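Local structure of cytochrome P450 268A2 Cyp268A2 (Mycobacterium marinum, 6BLD) at residues 153-166 / 261-273. The protein is a mycobacterial haem protein of the cytochrome P450 family, built on the mainly helical fold shared by its members. Numbering follows the deposited sequence.
Sequences FVEHCAKELPIRTL and GNDTTRQTISHGL. With HEM (protoporphyrin IX containing Fe), chain B.
Asn262 OD1 settles on the backbone of Ile163, 3.2 Å from its CA, and accepts a hydrogen bond from a water at 2.6 Å that also donates to Lys159 O. The amide's other end, ND2, is bonded to Ala258 O within its own helix, which helps fix the rotation of the group. A second water ties Pro162 O to Gly261 O (2.6 Å from the water); Thr265 N stands 5.0 Å from Gly261 O, so this helical turn is opened beside the haem. With no direct hydrogen bond crossing the interface, the two waters and side-chain packing join the helices. Pro162 is a knob among Asn262, Thr265, Arg266 and Ile269. The pairing illustrates the P450 core bundle: residues 261-273 belong to the family's long central helix over the haem, and 160-166 run against it at 147°, with helices 123-147 and 375-392 packing on 160-166 as well. With CG anti to the backbone N (chi1 153°) and the chain extended to NE, the Arg266 guanidinium is carried out to Val154 CG1 and to Lys159, whose CB stands over one face, 3.7 Å from Arg266 NH1. Arg266 CA lies 3.4 Å from Ala158 O, a buried carbonyl lacking a conventional partner, in a bent CA-H...O contact. Farther along, Leu273 CD2 sits over the face of the Phe153 ring in a CH-pi contact, 3.4 Å from the centroid and 5° off the normal, while Ile269 CG2 meets Phe153 CE2 at 3.7 Å.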
ATOM      1  N   PHE A 153     -11.151  -6.553  15.125  1.00 27.07           N
ATOM      2  CA  PHE A 153     -11.706  -5.938  13.924  1.00 26.57           C
ATOM      3  C   PHE A 153     -10.879  -6.258  12.686  1.00 25.85           C
ATOM      4  O   PHE A 153     -11.419  -6.289  11.574  1.00 25.61           O
ATOM      5  CB  PHE A 153     -11.809  -4.424  14.118  1.00 26.12           C
ATOM      6  CG  PHE A 153     -12.385  -3.695  12.940  1.00 25.43           C
ATOM      7  CD1 PHE A 153     -13.740  -3.759  12.662  1.00 26.21           C
ATOM      8  CD2 PHE A 153     -11.572  -2.934  12.114  1.00 24.49           C
ATOM      9  CE1 PHE A 153     -14.274  -3.082  11.581  1.00 25.89           C
ATOM     10  CE2 PHE A 153     -12.099  -2.256  11.031  1.00 24.31           C
ATOM     11  CZ  PHE A 153     -13.453  -2.331  10.764  1.00 24.96           C
ATOM     12  N   VAL A 154      -9.578  -6.500  12.852  1.00 25.93           N
ATOM     13  CA  VAL A 154      -8.716  -6.752  11.701  1.00 26.10           C
ATOM     14  C   VAL A 154      -9.059  -8.090  11.058  1.00 27.88           C
ATOM     15  O   VAL A 154      -9.259  -8.182   9.842  1.00 27.02           O
ATOM     16  CB  VAL A 154      -7.235  -6.688  12.113  1.00 25.39           C
ATOM     17  CG1 VAL A 154      -6.344  -7.082  10.943  1.00 24.63           C
ATOM     18  CG2 VAL A 154      -6.881  -5.298  12.617  1.00 25.07           C
ATOM     19  N   GLU A 155      -9.137  -9.149  11.866  1.00 30.26           N
ATOM     20  CA  GLU A 155      -9.365 -10.482  11.321  1.00 31.92           C
ATOM     21  C   GLU A 155     -10.809 -10.697  10.890  1.00 32.46           C
ATOM     22  O   GLU A 155     -11.059 -11.430   9.927  1.00 32.66           O
ATOM     23  CB  GLU A 155      -8.963 -11.544  12.346  1.00 34.10           C
ATOM     24  CG  GLU A 155      -8.592 -12.887  11.738  1.00 35.92           C
ATOM     25  CD  GLU A 155      -7.242 -12.862  11.043  1.00 36.91           C
ATOM     26  OE1 GLU A 155      -6.475 -11.898  11.254  1.00 37.16           O
ATOM     27  OE2 GLU A 155      -6.945 -13.810  10.286  1.00 37.79           O
ATOM     28  N   HIS A 156     -11.765 -10.072  11.573  1.00 32.15           N
ATOM     29  CA  HIS A 156     -13.178 -10.305  11.314  1.00 33.69           C
ATOM     30  C   HIS A 156     -13.796  -9.297  10.354  1.00 32.52           C
ATOM     31  O   HIS A 156     -14.996  -9.386  10.077  1.00 33.60           O
ATOM     32  CB  HIS A 156     -13.959 -10.302  12.633  1.00 36.51           C
ATOM     33  CG  HIS A 156     -13.765 -11.540  13.450  1.00 39.24           C
ATOM     34  ND1 HIS A 156     -12.532 -11.929  13.928  1.00 39.53           N
ATOM     35  CD2 HIS A 156     -14.645 -12.480  13.869  1.00 40.87           C
ATOM     36  CE1 HIS A 156     -12.661 -13.055  14.608  1.00 40.55           C
ATOM     37  NE2 HIS A 156     -13.933 -13.409  14.587  1.00 41.26           N
ATOM     38  N   CYS A 157     -13.019  -8.346   9.834  1.00 30.43           N
ATOM     39  CA  CYS A 157     -13.590  -7.338   8.949  1.00 29.52           C
ATOM     40  C   CYS A 157     -12.555  -6.720   8.016  1.00 27.73           C
ATOM     41  O   CYS A 157     -12.713  -6.769   6.791  1.00 27.73           O
ATOM     42  CB  CYS A 157     -14.268  -6.238   9.769  1.00 30.06           C
ATOM     43  SG  CYS A 157     -15.078  -4.967   8.770  1.00 30.01           S
ATOM     44  N   ALA A 158     -11.497  -6.136   8.585  1.00 26.24           N
ATOM     45  CA  ALA A 158     -10.562  -5.346   7.786  1.00 24.54           C
ATOM     46  C   ALA A 158      -9.901  -6.180   6.696  1.00 23.69           C
ATOM     47  O   ALA A 158      -9.669  -5.689   5.585  1.00 23.40           O
ATOM     48  CB  ALA A 158      -9.505  -4.714   8.690  1.00 23.88           C
ATOM     49  N   LYS A 159      -9.589  -7.440   6.988  1.00 23.48           N
ATOM     50  CA  LYS A 159      -8.925  -8.298   6.017  1.00 23.09           C
ATOM     51  C   LYS A 159      -9.893  -9.030   5.096  1.00 23.07           C
ATOM     52  O   LYS A 159      -9.455  -9.595   4.090  1.00 22.17           O
ATOM     53  CB  LYS A 159      -8.041  -9.324   6.738  1.00 23.47           C
ATOM     54  CG  LYS A 159      -8.823 -10.427   7.432  1.00 25.09           C
ATOM     55  CD  LYS A 159      -8.024 -11.719   7.514  1.00 25.91           C
ATOM     56  CE  LYS A 159      -8.922 -12.890   7.880  1.00 27.26           C
ATOM     57  NZ  LYS A 159      -8.147 -14.123   8.191  1.00 28.01           N
ATOM     58  N   GLU A 160     -11.193  -9.018   5.401  1.00 23.89           N
ATOM     59  CA  GLU A 160     -12.133  -9.876   4.686  1.00 25.01           C
ATOM     60  C   GLU A 160     -12.547  -9.280   3.344  1.00 23.66           C
ATOM     61  O   GLU A 160     -12.554  -9.979   2.325  1.00 23.20           O
ATOM     62  CB  GLU A 160     -13.362 -10.144   5.555  1.00 27.62           C
ATOM     63  CG  GLU A 160     -13.247 -11.395   6.409  1.00 30.04           C
ATOM     64  CD  GLU A 160     -12.654 -12.568   5.648  1.00 31.57           C
ATOM     65  OE1 GLU A 160     -13.210 -12.948   4.595  1.00 32.40           O
ATOM     66  OE2 GLU A 160     -11.627 -13.111   6.106  1.00 31.88           O
ATOM     67  N   LEU A 161     -12.909  -7.998   3.321  1.00 23.22           N
ATOM     68  CA  LEU A 161     -13.385  -7.388   2.082  1.00 23.35           C
ATOM     69  C   LEU A 161     -12.298  -7.314   1.010  1.00 22.28           C
ATOM     70  O   LEU A 161     -12.588  -7.595  -0.160  1.00 22.36           O
ATOM     71  CB  LEU A 161     -13.961  -5.993   2.345  1.00 24.01           C
ATOM     72  CG  LEU A 161     -14.623  -5.360   1.117  1.00 24.40           C
ATOM     73  CD1 LEU A 161     -15.731  -6.260   0.590  1.00 25.80           C
ATOM     74  CD2 LEU A 161     -15.156  -3.973   1.425  1.00 24.38           C
ATOM     75  N   PRO A 162     -11.054  -6.933   1.338  1.00 21.19           N
ATOM     76  CA  PRO A 162     -10.018  -6.926   0.289  1.00 20.71           C
ATOM     77  C   PRO A 162      -9.793  -8.282  -0.361  1.00 21.06           C
ATOM     78  O   PRO A 162      -9.684  -8.352  -1.591  1.00 21.59           O
ATOM     79  CB  PRO A 162      -8.771  -6.436   1.037  1.00 19.99           C
ATOM     80  CG  PRO A 162      -9.307  -5.600   2.127  1.00 19.96           C
ATOM     81  CD  PRO A 162     -10.556  -6.301   2.575  1.00 20.77           C
ATOM     82  N   ILE A 163      -9.725  -9.363   0.418  1.00 21.09           N
ATOM     83  CA  ILE A 163      -9.423 -10.663  -0.173  1.00 21.25           C
ATOM     84  C   ILE A 163     -10.614 -11.182  -0.972  1.00 22.74           C
ATOM     85  O   ILE A 163     -10.444 -11.813  -2.021  1.00 22.46           O
ATOM     86  CB  ILE A 163      -8.973 -11.667   0.908  1.00 21.13           C
ATOM     87  CG1 ILE A 163      -8.530 -12.982   0.262  1.00 21.12           C
ATOM     88  CG2 ILE A 163     -10.071 -11.917   1.928  1.00 21.84           C
ATOM     89  CD1 ILE A 163      -7.342 -12.843  -0.670  1.00 20.56           C
ATOM     90  N   ARG A 164     -11.835 -10.913  -0.503  1.00 24.25           N
ATOM     91  CA  ARG A 164     -13.014 -11.319  -1.260  1.00 26.30           C
ATOM     92  C   ARG A 164     -13.102 -10.567  -2.580  1.00 27.21           C
ATOM     93  O   ARG A 164     -13.375 -11.166  -3.626  1.00 27.75           O
ATOM     94  CB  ARG A 164     -14.276 -11.096  -0.427  1.00 26.98           C
ATOM     95  CG  ARG A 164     -14.460 -12.103   0.691  1.00 27.75           C
ATOM     96  CD  ARG A 164     -15.921 -12.229   1.072  1.00 29.39           C
ATOM     97  NE  ARG A 164     -16.092 -12.786   2.410  1.00 30.59           N
ATOM     98  CZ  ARG A 164     -17.272 -13.023   2.972  1.00 31.98           C
ATOM     99  NH1 ARG A 164     -18.388 -12.749   2.310  1.00 32.56           N
ATOM    100  NH2 ARG A 164     -17.338 -13.531   4.196  1.00 32.65           N
ATOM    101  N   THR A 165     -12.865  -9.253  -2.550  1.00 27.73           N
ATOM    102  CA  THR A 165     -12.874  -8.468  -3.779  1.00 29.28           C
ATOM    103  C   THR A 165     -11.739  -8.883  -4.706  1.00 30.80           C
ATOM    104  O   THR A 165     -11.933  -9.000  -5.922  1.00 31.03           O
ATOM    105  CB  THR A 165     -12.774  -6.978  -3.450  1.00 28.36           C
ATOM    106  OG1 THR A 165     -13.736  -6.642  -2.443  1.00 28.58           O
ATOM    107  CG2 THR A 165     -13.028  -6.141  -4.692  1.00 28.35           C
ATOM    108  N   LEU A 166     -10.548  -9.111  -4.149  1.00 31.37           N
ATOM    109  CA  LEU A 166      -9.412  -9.542  -4.958  1.00 31.94           C
ATOM    110  C   LEU A 166      -9.671 -10.908  -5.582  1.00 32.58           C
ATOM    111  O   LEU A 166      -9.534 -11.085  -6.798  1.00 32.74           O
ATOM    112  CB  LEU A 166      -8.146  -9.570  -4.099  1.00 32.15           C
ATOM    113  CG  LEU A 166      -6.801  -9.916  -4.748  1.00 31.95           C
ATOM    114  CD1 LEU A 166      -6.750 -11.374  -5.189  1.00 32.60           C
ATOM    115  CD2 LEU A 166      -6.509  -8.986  -5.916  1.00 31.80           C
ATOM    116  N   GLY A 261      -3.295  -5.394  -3.464  1.00 19.79           N
ATOM    117  CA  GLY A 261      -4.744  -5.460  -3.400  1.00 20.06           C
ATOM    118  C   GLY A 261      -5.303  -5.791  -2.034  1.00 20.64           C
ATOM    119  O   GLY A 261      -6.468  -5.482  -1.764  1.00 21.73           O
ATOM    120  N   ASN A 262      -4.503  -6.409  -1.165  1.00 18.92           N
ATOM    121  CA  ASN A 262      -4.960  -6.827   0.157  1.00 18.85           C
ATOM    122  C   ASN A 262      -4.476  -5.895   1.261  1.00 17.76           C
ATOM    123  O   ASN A 262      -5.285  -5.367   2.030  1.00 17.85           O
ATOM    124  CB  ASN A 262      -4.492  -8.258   0.450  1.00 20.43           C
ATOM    125  CG  ASN A 262      -5.418  -9.302  -0.122  1.00 22.55           C
ATOM    126  OD1 ASN A 262      -6.506  -9.534   0.403  1.00 23.37           O
ATOM    127  ND2 ASN A 262      -4.992  -9.943  -1.205  1.00 23.19           N
ATOM    128  N   ASP A 263      -3.161  -5.682   1.345  1.00 16.82           N
ATOM    129  CA  ASP A 263      -2.579  -5.038   2.521  1.00 16.00           C
ATOM    130  C   ASP A 263      -3.013  -3.582   2.646  1.00 15.88           C
ATOM    131  O   ASP A 263      -3.330  -3.121   3.747  1.00 16.59           O
ATOM    132  CB  ASP A 263      -1.055  -5.136   2.468  1.00 15.19           C
ATOM    133  CG  ASP A 263      -0.561  -6.570   2.429  1.00 15.65           C
ATOM    134  OD1 ASP A 263      -1.397  -7.498   2.491  1.00 15.69           O
ATOM    135  OD2 ASP A 263       0.669  -6.768   2.340  1.00 15.28           O
ATOM    136  N   THR A 264      -3.029  -2.844   1.535  1.00 14.91           N
ATOM    137  CA  THR A 264      -3.308  -1.412   1.599  1.00 14.66           C
ATOM    138  C   THR A 264      -4.731  -1.140   2.074  1.00 14.97           C
ATOM    139  O   THR A 264      -4.945  -0.373   3.021  1.00 14.94           O
ATOM    140  CB  THR A 264      -3.071  -0.773   0.232  1.00 15.21           C
ATOM    141  OG1 THR A 264      -3.870  -1.443  -0.750  1.00 16.05           O
ATOM    142  CG2 THR A 264      -1.606  -0.877  -0.156  1.00 14.97           C
ATOM    143  N   THR A 265      -5.720  -1.752   1.419  1.00 15.23           N
ATOM    144  CA  THR A 265      -7.111  -1.531   1.804  1.00 16.00           C
ATOM    145  C   THR A 265      -7.382  -2.048   3.211  1.00 16.24           C
ATOM    146  O   THR A 265      -8.122  -1.420   3.979  1.00 16.30           O
ATOM    147  CB  THR A 265      -8.046  -2.204   0.798  1.00 16.82           C
ATOM    148  OG1 THR A 265      -7.662  -1.828  -0.529  1.00 17.54           O
ATOM    149  CG2 THR A 265      -9.493  -1.788   1.042  1.00 16.86           C
ATOM    150  N   ARG A 266      -6.787  -3.189   3.566  1.00 16.77           N
ATOM    151  CA  ARG A 266      -7.000  -3.757   4.893  1.00 17.72           C
ATOM    152  C   ARG A 266      -6.536  -2.801   5.986  1.00 17.10           C
ATOM    153  O   ARG A 266      -7.218  -2.635   7.005  1.00 17.26           O
ATOM    154  CB  ARG A 266      -6.281  -5.103   4.997  1.00 18.62           C
ATOM    155  CG  ARG A 266      -5.849  -5.514   6.392  1.00 20.17           C
ATOM    156  CD  ARG A 266      -5.027  -6.795   6.316  1.00 21.13           C
ATOM    157  NE  ARG A 266      -4.659  -7.314   7.629  1.00 22.52           N
ATOM    158  CZ  ARG A 266      -4.362  -8.588   7.867  1.00 23.64           C
ATOM    159  NH1 ARG A 266      -4.392  -9.474   6.880  1.00 23.74           N
ATOM    160  NH2 ARG A 266      -4.036  -8.978   9.092  1.00 24.70           N
ATOM    161  N   GLN A 267      -5.388  -2.146   5.789  1.00 16.44           N
ATOM    162  CA  GLN A 267      -4.907  -1.209   6.798  1.00 16.63           C
ATOM    163  C   GLN A 267      -5.740   0.068   6.811  1.00 16.37           C
ATOM    164  O   GLN A 267      -6.000   0.632   7.880  1.00 16.93           O
ATOM    165  CB  GLN A 267      -3.431  -0.884   6.568  1.00 17.11           C
ATOM    166  CG  GLN A 267      -2.499  -2.093   6.555  1.00 18.33           C
ATOM    167  CD  GLN A 267      -2.782  -3.088   7.669  1.00 19.86           C
ATOM    168  OE1 GLN A 267      -3.080  -2.709   8.802  1.00 20.63           O
ATOM    169  NE2 GLN A 267      -2.673  -4.372   7.350  1.00 20.36           N
ATOM    170  N   THR A 268      -6.169   0.536   5.636  1.00 15.96           N
ATOM    171  CA  THR A 268      -6.992   1.741   5.579  1.00 16.54           C
ATOM    172  C   THR A 268      -8.322   1.542   6.297  1.00 17.08           C
ATOM    173  O   THR A 268      -8.841   2.480   6.914  1.00 17.51           O
ATOM    174  CB  THR A 268      -7.225   2.155   4.124  1.00 16.83           C
ATOM    175  OG1 THR A 268      -5.963   2.273   3.452  1.00 16.96           O
ATOM    176  CG2 THR A 268      -7.949   3.491   4.052  1.00 17.09           C
ATOM    177  N   ILE A 269      -8.881   0.331   6.245  1.00 17.52           N
ATOM    178  CA  ILE A 269     -10.127   0.061   6.956  1.00 18.37           C
ATOM    179  C   ILE A 269      -9.901   0.099   8.463  1.00 18.67           C
ATOM    180  O   ILE A 269     -10.699   0.680   9.210  1.00 19.41           O
ATOM    181  CB  ILE A 269     -10.719  -1.286   6.500  1.00 18.53           C
ATOM    182  CG1 ILE A 269     -11.191  -1.195   5.045  1.00 18.36           C
ATOM    183  CG2 ILE A 269     -11.870  -1.700   7.407  1.00 17.75           C
ATOM    184  CD1 ILE A 269     -11.399  -2.542   4.380  1.00 17.06           C
ATOM    185  N   SER A 270      -8.807  -0.506   8.935  1.00 17.93           N
ATOM    186  CA  SER A 270      -8.502  -0.483  10.363  1.00 18.71           C
ATOM    187  C   SER A 270      -8.202   0.933  10.839  1.00 18.55           C
ATOM    188  O   SER A 270      -8.719   1.374  11.874  1.00 18.78           O
ATOM    189  CB  SER A 270      -7.326  -1.411  10.665  1.00 18.82           C
ATOM    190  OG  SER A 270      -7.664  -2.759  10.399  1.00 19.48           O
ATOM    191  N   HIS A 271      -7.355   1.659  10.103  1.00 18.27           N
ATOM    192  CA  HIS A 271      -7.075   3.046  10.461  1.00 18.84           C
ATOM    193  C   HIS A 271      -8.332   3.903  10.389  1.00 18.93           C
ATOM    194  O   HIS A 271      -8.478   4.856  11.163  1.00 19.17           O
ATOM    195  CB  HIS A 271      -5.991   3.623   9.546  1.00 18.82           C
ATOM    196  CG  HIS A 271      -4.629   3.042   9.773  1.00 19.44           C
ATOM    197  ND1 HIS A 271      -3.999   3.077  10.997  1.00 19.99           N
ATOM    198  CD2 HIS A 271      -3.773   2.422   8.927  1.00 19.27           C
ATOM    199  CE1 HIS A 271      -2.816   2.496  10.899  1.00 19.84           C
ATOM    200  NE2 HIS A 271      -2.654   2.090   9.652  1.00 19.31           N
ATOM    201  N   GLY A 272      -9.250   3.576   9.477  1.00 19.29           N
ATOM    202  CA  GLY A 272     -10.451   4.381   9.329  1.00 20.03           C
ATOM    203  C   GLY A 272     -11.401   4.249  10.503  1.00 21.23           C
ATOM    204  O   GLY A 272     -11.968   5.242  10.968  1.00 18.66           O
ATOM    205  N   LEU A 273     -11.592   3.023  10.998  1.00 21.32           N
ATOM    206  CA  LEU A 273     -12.471   2.823  12.146  1.00 21.94           C
ATOM    207  C   LEU A 273     -11.931   3.534  13.379  1.00 22.44           C
ATOM    208  O   LEU A 273     -12.695   4.133  14.145  1.00 22.49           O
ATOM    209  CB  LEU A 273     -12.651   1.331  12.420  1.00 21.76           C
ATOM    210  CG  LEU A 273     -13.597   0.980  13.571  1.00 22.70           C
ATOM    211  CD1 LEU A 273     -15.046   1.209  13.162  1.00 22.97           C
ATOM    212  CD2 LEU A 273     -13.385  -0.454  14.033  1.00 22.89           C
TER
HETATM  213  CHA HEM B 501       0.547   1.065  -7.040  1.00 15.32           C
HETATM  214  CHB HEM B 501      -2.817  -2.435  -7.079  1.00 17.85           C
HETATM  215  CHC HEM B 501      -5.081  -0.303  -3.347  1.00 18.15           C
HETATM  216  CHD HEM B 501      -1.239   2.634  -2.817  1.00 16.18           C
HETATM  217  C1A HEM B 501      -0.167  -0.063  -7.387  1.00 15.96           C
HETATM  218  C2A HEM B 501       0.146  -0.982  -8.464  1.00 15.91           C
HETATM  219  C3A HEM B 501      -0.781  -1.942  -8.476  1.00 16.82           C
HETATM  220  C4A HEM B 501      -1.717  -1.676  -7.403  1.00 17.04           C
HETATM  221  CMA HEM B 501      -0.844  -3.131  -9.460  1.00 16.78           C
HETATM  222  CAA HEM B 501       1.338  -0.858  -9.437  1.00 15.36           C
HETATM  223  CBA HEM B 501       0.959   0.116 -10.548  1.00 14.90           C
HETATM  224  CGA HEM B 501       2.158   0.408 -11.413  1.00 14.65           C
HETATM  225  O1A HEM B 501       1.967   0.897 -12.557  1.00 14.60           O
HETATM  226  O2A HEM B 501       3.304   0.145 -10.963  1.00 14.41           O
HETATM  227  C1B HEM B 501      -3.758  -2.132  -6.119  1.00 18.06           C
HETATM  228  C2B HEM B 501      -5.019  -2.812  -5.929  1.00 18.76           C
HETATM  229  C3B HEM B 501      -5.660  -2.240  -4.912  1.00 19.08           C
HETATM  230  C4B HEM B 501      -4.822  -1.162  -4.400  1.00 18.16           C
HETATM  231  CMB HEM B 501      -5.548  -3.998  -6.765  1.00 18.98           C
HETATM  232  CAB HEM B 501      -7.049  -2.721  -4.431  1.00 20.16           C
HETATM  233  CBB HEM B 501      -7.752  -2.088  -3.492  1.00 20.97           C
HETATM  234  C1C HEM B 501      -4.238   0.689  -2.878  1.00 17.57           C
HETATM  235  C2C HEM B 501      -4.512   1.604  -1.785  1.00 17.80           C
HETATM  236  C3C HEM B 501      -3.439   2.406  -1.641  1.00 17.49           C
HETATM  237  C4C HEM B 501      -2.467   2.034  -2.644  1.00 16.79           C
HETATM  238  CMC HEM B 501      -5.821   1.586  -0.960  1.00 17.95           C
HETATM  239  CAC HEM B 501      -3.181   3.566  -0.650  1.00 17.88           C
HETATM  240  CBC HEM B 501      -4.125   4.103   0.127  1.00 19.27           C
HETATM  241  C1D HEM B 501      -0.422   2.489  -3.916  1.00 15.61           C
HETATM  242  C2D HEM B 501       0.798   3.221  -4.182  1.00 14.45           C
HETATM  243  C3D HEM B 501       1.296   2.789  -5.345  1.00 14.23           C
HETATM  244  C4D HEM B 501       0.404   1.767  -5.863  1.00 15.10           C
HETATM  245  CMD HEM B 501       1.404   4.305  -3.264  1.00 13.82           C
HETATM  246  CAD HEM B 501       2.588   3.293  -6.029  1.00 13.19           C
HETATM  247  CBD HEM B 501       2.300   4.622  -6.722  1.00 13.27           C
HETATM  248  CGD HEM B 501       3.549   5.179  -7.357  1.00 14.07           C
HETATM  249  O1D HEM B 501       3.483   6.302  -7.922  1.00 15.33           O
HETATM  250  O2D HEM B 501       4.611   4.508  -7.297  1.00 12.84           O
HETATM  251  NA  HEM B 501      -1.312  -0.520  -6.760  1.00 17.15           N
HETATM  252  NB  HEM B 501      -3.671  -1.131  -5.169  1.00 18.41           N
HETATM  253  NC  HEM B 501      -2.983   0.984  -3.377  1.00 17.67           N
HETATM  254  ND  HEM B 501      -0.632   1.614  -4.962  1.00 16.35           N
HETATM  255 FE   HEM B 501      -2.266   0.399  -5.197  1.00 17.15          FE
HETATM  256  O   HOH W   1      -6.636  -9.083   2.999  1.00 22.53           O
HETATM  257  O   HOH W   2      -8.840  -6.021  -2.716  1.00 24.18           O